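Local coordinates for conserved domain protein (Streptococcus pneumoniae, PDB 4IAJ), which is of unknown function, being a small conserved streptococcal protein of the DUF4649 family with an antiparallel sheet and two helices, at residues Y51-L56 with L74-N78; E8-A14 with Y44-T50. All coordinates share one frame; numbering follows the deposited sequence.

Contact 1: residues Y51-L56 with L74-N78; sequences YKGHNL and LSQYN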
loop_
_atom_site.group_PDB
_atom_site.type_symbol
_atom_site.label_atom_id
_atom_site.label_comp_id
_atom_site.label_asym_id
_atom_site.label_seq_id
_atom_site.Cartn_x
_atom_site.Cartn_y
_atom_site.Cartn_z
ATOM N N TYR B 51 7.661 22.541 18.613
ATOM C CA TYR B 51 6.477 23.334 18.333
ATOM C C TYR B 51 6.687 24.782 18.779
ATOM O O TYR B 51 6.841 25.054 19.969
ATOM C CB TYR B 51 5.267 22.735 19.039
ATOM C CG TYR B 51 4.007 23.529 18.832
ATOM C CD1 TYR B 51 3.335 23.485 17.617
ATOM C CD2 TYR B 51 3.487 24.324 19.838
ATOM C CE1 TYR B 51 2.172 24.212 17.416
ATOM C CE2 TYR B 51 2.327 25.052 19.647
ATOM C CZ TYR B 51 1.673 24.989 18.431
ATOM O OH TYR B 51 0.520 25.696 18.219
ATOM N N LYS B 52 6.679 25.705 17.822
ATOM C CA LYS B 52 7.003 27.118 18.079
ATOM C C LYS B 52 8.311 27.272 18.849
ATOM O O LYS B 52 8.419 28.126 19.719
ATOM C CB LYS B 52 5.876 27.797 18.845
ATOM C CG LYS B 52 4.524 27.594 18.201
ATOM C CD LYS B 52 3.436 28.369 18.924
ATOM C CE LYS B 52 3.441 29.823 18.526
ATOM N NZ LYS B 52 2.085 30.391 18.725
ATOM N N GLY B 53 9.286 26.425 18.538
ATOM C CA GLY B 53 10.593 26.452 19.196
ATOM C C GLY B 53 10.712 25.673 20.495
ATOM O O GLY B 53 11.821 25.521 21.019
ATOM N N HIS B 54 9.586 25.195 21.029
ATOM C CA HIS B 54 9.588 24.392 22.247
ATOM C C HIS B 54 9.723 22.917 21.877
ATOM O O HIS B 54 8.938 22.401 21.063
ATOM C CB HIS B 54 8.304 24.607 23.047
ATOM C CG HIS B 54 8.130 26.005 23.546
ATOM N ND1 HIS B 54 7.543 26.999 22.790
ATOM C CD2 HIS B 54 8.464 26.579 24.727
ATOM C CE1 HIS B 54 7.530 28.125 23.481
ATOM N NE2 HIS B 54 8.083 27.897 24.658
ATOM N N ASN B 55 10.718 22.246 22.462
ATOM C CA ASN B 55 10.874 20.818 22.273
ATOM C C ASN B 55 9.799 20.150 23.092
ATOM O O ASN B 55 9.826 20.208 24.311
ATOM C CB ASN B 55 12.261 20.341 22.697
ATOM C CG ASN B 55 13.377 20.992 21.888
ATOM O OD1 ASN B 55 13.195 21.348 20.728
ATOM N ND2 ASN B 55 14.544 21.146 22.507
ATOM N N LEU B 56 8.808 19.567 22.429
ATOM C CA LEU B 56 7.774 18.849 23.164
ATOM C C LEU B 56 8.365 17.499 23.512
ATOM O O LEU B 56 9.139 16.931 22.743
ATOM C CB LEU B 56 6.487 18.716 22.353
ATOM C CG LEU B 56 5.915 20.015 21.782
ATOM C CD1 LEU B 56 4.740 19.708 20.861
ATOM C CD2 LEU B 56 5.505 20.956 22.901
ATOM N N LEU B 74 -2.225 23.260 23.535
ATOM C CA LEU B 74 -1.054 24.015 23.093
ATOM C C LEU B 74 -1.128 25.498 23.457
ATOM O O LEU B 74 -0.220 26.274 23.135
ATOM C CB LEU B 74 -0.896 23.855 21.575
ATOM C CG LEU B 74 -0.740 22.404 21.080
ATOM C CD1 LEU B 74 -0.480 22.365 19.578
ATOM C CD2 LEU B 74 0.373 21.677 21.817
ATOM N N SER B 75 -2.187 25.895 24.154
ATOM C CA SER B 75 -2.356 27.302 24.538
ATOM C C SER B 75 -1.199 27.824 25.384
ATOM O O SER B 75 -0.937 29.026 25.387
ATOM C CB SER B 75 -3.680 27.512 25.291
ATOM O OG SER B 75 -3.683 26.800 26.508
ATOM N N GLN B 76 -0.500 26.944 26.107
ATOM C CA GLN B 76 0.610 27.390 26.965
ATOM C C GLN B 76 1.803 27.850 26.144
ATOM O O GLN B 76 2.690 28.515 26.657
ATOM C CB GLN B 76 1.036 26.306 27.975
ATOM C CG GLN B 76 1.723 25.079 27.397
ATOM C CD GLN B 76 2.211 24.136 28.489
ATOM O OE1 GLN B 76 1.438 23.359 29.050
ATOM N NE2 GLN B 76 3.492 24.219 28.806
ATOM N N TYR B 77 1.813 27.512 24.860
ATOM C CA TYR B 77 2.799 28.056 23.941
ATOM C C TYR B 77 2.215 29.239 23.144
ATOM O O TYR B 77 2.884 29.764 22.243
ATOM C CB TYR B 77 3.287 26.947 23.008
ATOM C CG TYR B 77 3.660 25.656 23.728
ATOM C CD1 TYR B 77 4.844 25.548 24.444
ATOM C CD2 TYR B 77 2.828 24.553 23.680
ATOM C CE1 TYR B 77 5.186 24.368 25.099
ATOM C CE2 TYR B 77 3.155 23.376 24.327
ATOM C CZ TYR B 77 4.334 23.291 25.039
ATOM O OH TYR B 77 4.640 22.113 25.671
ATOM N N ASN B 78 0.999 29.657 23.547
ATOM C CA ASN B 78 0.079 30.638 22.875
ATOM C C ASN B 78 -0.775 30.093 21.709
ATOM O O ASN B 78 -0.331 29.900 20.583
ATOM C CB ASN B 78 0.822 31.887 22.434
ATOM C CG ASN B 78 1.420 32.620 23.600
ATOM O OD1 ASN B 78 2.098 32.020 24.432
ATOM N ND2 ASN B 78 1.157 33.918 23.683
ATOM O OXT ASN B 78 -1.971 29.837 21.855
HETATM O O HOH W 1 -0.034 27.492 20.305
#

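Contact 2: residues E8-A14 with Y44-T50; sequences EITYIDA and YPVQKLT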
loop_
_atom_site.group_PDB
_atom_site.type_symbol
_atom_site.label_atom_id
_atom_site.label_comp_id
_atom_site.label_asym_id
_atom_site.label_seq_id
_atom_site.Cartn_x
_atom_site.Cartn_y
_atom_site.Cartn_z
ATOM N N GLU B 8 8.987 21.617 13.573
ATOM C CA GLU B 8 10.166 20.925 13.086
ATOM C C GLU B 8 10.144 19.530 13.667
ATOM O O GLU B 8 9.869 19.356 14.846
ATOM C CB GLU B 8 11.445 21.640 13.492
ATOM C CG GLU B 8 11.548 23.036 12.896
ATOM C CD GLU B 8 12.979 23.558 12.784
ATOM O OE1 GLU B 8 13.939 22.807 13.092
ATOM O OE2 GLU B 8 13.137 24.730 12.368
ATOM N N ILE B 9 10.384 18.534 12.827
ATOM C CA ILE B 9 10.345 17.148 13.265
ATOM C C ILE B 9 11.619 16.449 12.812
ATOM O O ILE B 9 11.969 16.497 11.637
ATOM C CB ILE B 9 9.144 16.389 12.691
ATOM C CG1 ILE B 9 7.820 17.100 13.015
ATOM C CG2 ILE B 9 9.126 14.966 13.221
ATOM C CD1 ILE B 9 6.638 16.561 12.222
ATOM N N THR B 10 12.316 15.801 13.741
ATOM C CA THR B 10 13.494 15.040 13.378
ATOM C C THR B 10 13.223 13.577 13.714
ATOM O O THR B 10 12.731 13.254 14.786
ATOM C CB THR B 10 14.759 15.548 14.078
ATOM O OG1 THR B 10 15.045 16.891 13.662
ATOM C CG2 THR B 10 15.938 14.686 13.714
ATOM N N TYR B 11 13.502 12.703 12.763
ATOM C CA TYR B 11 13.251 11.280 12.938
ATOM C C TYR B 11 14.417 10.491 12.389
ATOM O O TYR B 11 15.293 11.041 11.708
ATOM C CB TYR B 11 11.929 10.881 12.283
ATOM C CG TYR B 11 11.854 11.166 10.822
ATOM C CD1 TYR B 11 12.407 10.301 9.892
ATOM C CD2 TYR B 11 11.227 12.303 10.367
ATOM C CE1 TYR B 11 12.335 10.578 8.529
ATOM C CE2 TYR B 11 11.144 12.582 9.026
ATOM C CZ TYR B 11 11.705 11.734 8.113
ATOM O OH TYR B 11 11.604 12.061 6.785
ATOM N N ILE B 12 14.449 9.209 12.728
ATOM C CA ILE B 12 15.534 8.314 12.323
ATOM C C ILE B 12 14.978 7.346 11.323
ATOM O O ILE B 12 14.030 6.637 11.641
ATOM C CB ILE B 12 16.100 7.484 13.492
ATOM C CG1 ILE B 12 16.337 8.363 14.728
ATOM C CG2 ILE B 12 17.377 6.767 13.062
ATOM C CD1 ILE B 12 17.339 9.472 14.529
ATOM N N ASP B 13 15.564 7.297 10.129
ATOM C CA ASP B 13 15.044 6.429 9.075
ATOM C C ASP B 13 15.699 5.054 9.156
ATOM O O ASP B 13 16.488 4.787 10.081
ATOM C CB ASP B 13 15.195 7.092 7.680
ATOM C CG ASP B 13 16.618 7.205 7.205
ATOM O OD1 ASP B 13 17.538 6.520 7.722
ATOM O OD2 ASP B 13 16.826 8.023 6.279
ATOM N N ALA B 14 15.389 4.193 8.195
ATOM C CA ALA B 14 15.834 2.804 8.234
ATOM C C ALA B 14 17.339 2.643 7.962
ATOM O O ALA B 14 17.910 1.589 8.240
ATOM C CB ALA B 14 15.017 1.973 7.256
ATOM N N TYR B 44 8.533 5.776 11.553
ATOM C CA TYR B 44 9.862 6.047 12.048
ATOM C C TYR B 44 9.747 6.701 13.413
ATOM O O TYR B 44 8.866 7.536 13.628
ATOM C CB TYR B 44 10.620 6.942 11.093
ATOM C CG TYR B 44 11.150 6.300 9.819
ATOM C CD1 TYR B 44 11.596 4.982 9.783
ATOM C CD2 TYR B 44 11.308 7.064 8.677
ATOM C CE1 TYR B 44 12.123 4.434 8.624
ATOM C CE2 TYR B 44 11.851 6.531 7.518
ATOM C CZ TYR B 44 12.263 5.225 7.498
ATOM O OH TYR B 44 12.846 4.702 6.379
ATOM N N PRO B 45 10.650 6.331 14.341
ATOM C CA PRO B 45 10.651 6.998 15.645
ATOM C C PRO B 45 11.079 8.458 15.558
ATOM O O PRO B 45 11.989 8.810 14.789
ATOM C CB PRO B 45 11.679 6.195 16.452
ATOM C CG PRO B 45 12.609 5.633 15.416
ATOM C CD PRO B 45 11.770 5.377 14.204
ATOM N N VAL B 46 10.432 9.297 16.362
ATOM C CA VAL B 46 10.735 10.728 16.381
ATOM C C VAL B 46 11.788 11.015 17.438
ATOM O O VAL B 46 11.638 10.665 18.604
ATOM C CB VAL B 46 9.477 11.584 16.598
ATOM C CG1 VAL B 46 9.823 13.057 16.762
ATOM C CG2 VAL B 46 8.518 11.406 15.423
ATOM N N GLN B 47 12.867 11.638 16.998
ATOM C CA GLN B 47 13.946 12.004 17.879
ATOM C C GLN B 47 13.697 13.362 18.501
ATOM O O GLN B 47 14.039 13.565 19.657
ATOM C CB GLN B 47 15.251 12.020 17.106
ATOM C CG GLN B 47 16.466 11.905 18.000
ATOM C CD GLN B 47 17.675 12.535 17.368
ATOM O OE1 GLN B 47 17.651 13.717 17.002
ATOM N NE2 GLN B 47 18.740 11.752 17.212
ATOM N N LYS B 48 13.118 14.297 17.737
ATOM C CA LYS B 48 12.802 15.640 18.247
ATOM C C LYS B 48 11.543 16.221 17.591
ATOM O O LYS B 48 11.430 16.207 16.378
ATOM C CB LYS B 48 13.976 16.579 17.995
ATOM C CG LYS B 48 13.762 18.009 18.451
ATOM C CD LYS B 48 15.039 18.835 18.318
ATOM C CE LYS B 48 15.216 19.362 16.903
ATOM N NZ LYS B 48 16.474 20.140 16.746
ATOM N N LEU B 49 10.610 16.715 18.403
ATOM C CA LEU B 49 9.419 17.414 17.917
ATOM C C LEU B 49 9.400 18.799 18.537
ATOM O O LEU B 49 9.290 18.928 19.747
ATOM C CB LEU B 49 8.152 16.653 18.279
ATOM C CG LEU B 49 6.818 17.378 18.112
ATOM C CD1 LEU B 49 6.548 17.708 16.644
ATOM C CD2 LEU B 49 5.693 16.534 18.673
ATOM N N THR B 50 9.487 19.827 17.696
ATOM C CA THR B 50 9.617 21.207 18.155
ATOM C C THR B 50 8.410 21.992 17.664
ATOM O O THR B 50 8.164 22.087 16.451
ATOM C CB THR B 50 10.923 21.855 17.646
ATOM O OG1 THR B 50 12.058 21.085 18.079
ATOM C CG2 THR B 50 11.078 23.251 18.175
#

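Contact 1: residues Y51-L56 with L74-N78
The ring of Tyr77 is the bump of this contact, and Tyr51, His54 and Leu56 line the hollow that receives it. Its CD1 corner sits over one face of the His54 imidazole, 3.4 Å from CG and nearer the rim than the middle, with planes at 49°. On the Tyr51 side the fit is looser: Tyr77 CD2 lies 3.9 Å from Tyr51 CD2, and the rings are steeply inclined. Leu56 closes the deep end, where its CD2 branch reaches to 3.4 Å from Tyr77 CZ. With CG beside the backbone N (chi1 -47°), the phenol of Tyr77 projects from the 3-10 segment into this hollow, while Gln76 CG lies over the centre of one of its faces.

A second bump from the same segment is Leu74, whose CD1 rests on the Tyr51 ring as a CH-pi contact, 3.9 Å from the centroid; the aliphatic CG of Lys52 lies on the opposite face, sandwiching the phenol. At the ring edge, in plane, Tyr51 OH donates to a water 2.8 Å away, which donates to Leu74 O. Lys52 suits this partly exposed place because its apolar chain covers the ring while its charged end reaches the chain terminus: a bend at chi3 (80°) brings NZ within 3.1 Å of Asn78 O, on an in-plane lone pair.

Tyr51 to His54 form a type I' turn, the hairpin link between strands 46-51 and 54-56. The tail after helix 65-71 packs against this hairpin; Lys52 bonds to the backbone of Met6, and Leu56 to that of Leu49.

Contact 2: residues E8-A14 with Y44-T50
Thr10 O accepts two backbone bonds, from Gln47 N at 2.7 Å and Lys48 N at 3.2 Å, both approaching from the same face of its carbonyl plane. Two residues facing one make a classic beta bulge. On the Glu8 side the strands run in regular antiparallel fashion: Glu8 and Thr50 exchange a pair of bonds, and Thr10 N donates to Lys48 O at 2.8 Å. On the other side the register has shifted by one, and Ile12 N reaches Pro45 O, a residue with no N-H to return.

The apolar Ile9, Val46 and Leu49 share one face; Ile9 CG1 lies alongside Leu49 CD1, 3.9 Å away. Glu8, Thr10, Lys48 and Thr50 take the other; the buried threonine hydroxyls are hydrogen-bonded, Thr10 to Thr20 and Thr50 to Asn55, while Lys48 is exposed.

Beyond the bulge, Asp13 CA lies over the centre of one face of the Tyr44 ring, a CH-pi contact 3.4 Å from the centroid and 12° off the normal; Tyr44 OH accepts from Ala14 N at 3.2 Å. Tyr11, with CG between N and the carbonyl carbon (chi1 59°), sets its CD1 3.6 Å from Tyr44 CD2, the rings nearly parallel but hardly overlapping. Asp13 is positioned by Ser15, Asn17 N and a salt bridge to Arg19, while Gln47 NE2 bonds Glu18. Tyr43 of the second subunit packs on Tyr44 and Ala14.

The pairing joins the two central strands of the sheet: strand 18-23 flanks 7-12, strand 54-56 flanks 46-51, and helix 65-71 covers the Ile9, Val46 and Leu49 face.

Overall arrangement
Contact 2 pairs the two inner strands of the sheet, nearer the centre of the chain than contact 1, which lies about 17 Å away, centre to centre, and fastens the C-terminal tail to the hairpin at the sheet's end. Strand 46-51 carries the chain from one to the other, tied to its neighbour 54-56 by backbone pairing and the Asn55 OD1 to Thr50 OG1 hydrogen bond. Contact 2 depends on a ladder of backbone bonds and includes the sheet's buried apolar side, with Ile9 and Leu49; contact 1 lies toward the surface, with only Tyr51 and Leu56 of its touching residues buried, and relies on aromatic and aliphatic packing plus one direct hydrogen bond. In both, tyrosine rings pack beside the backbone pairing.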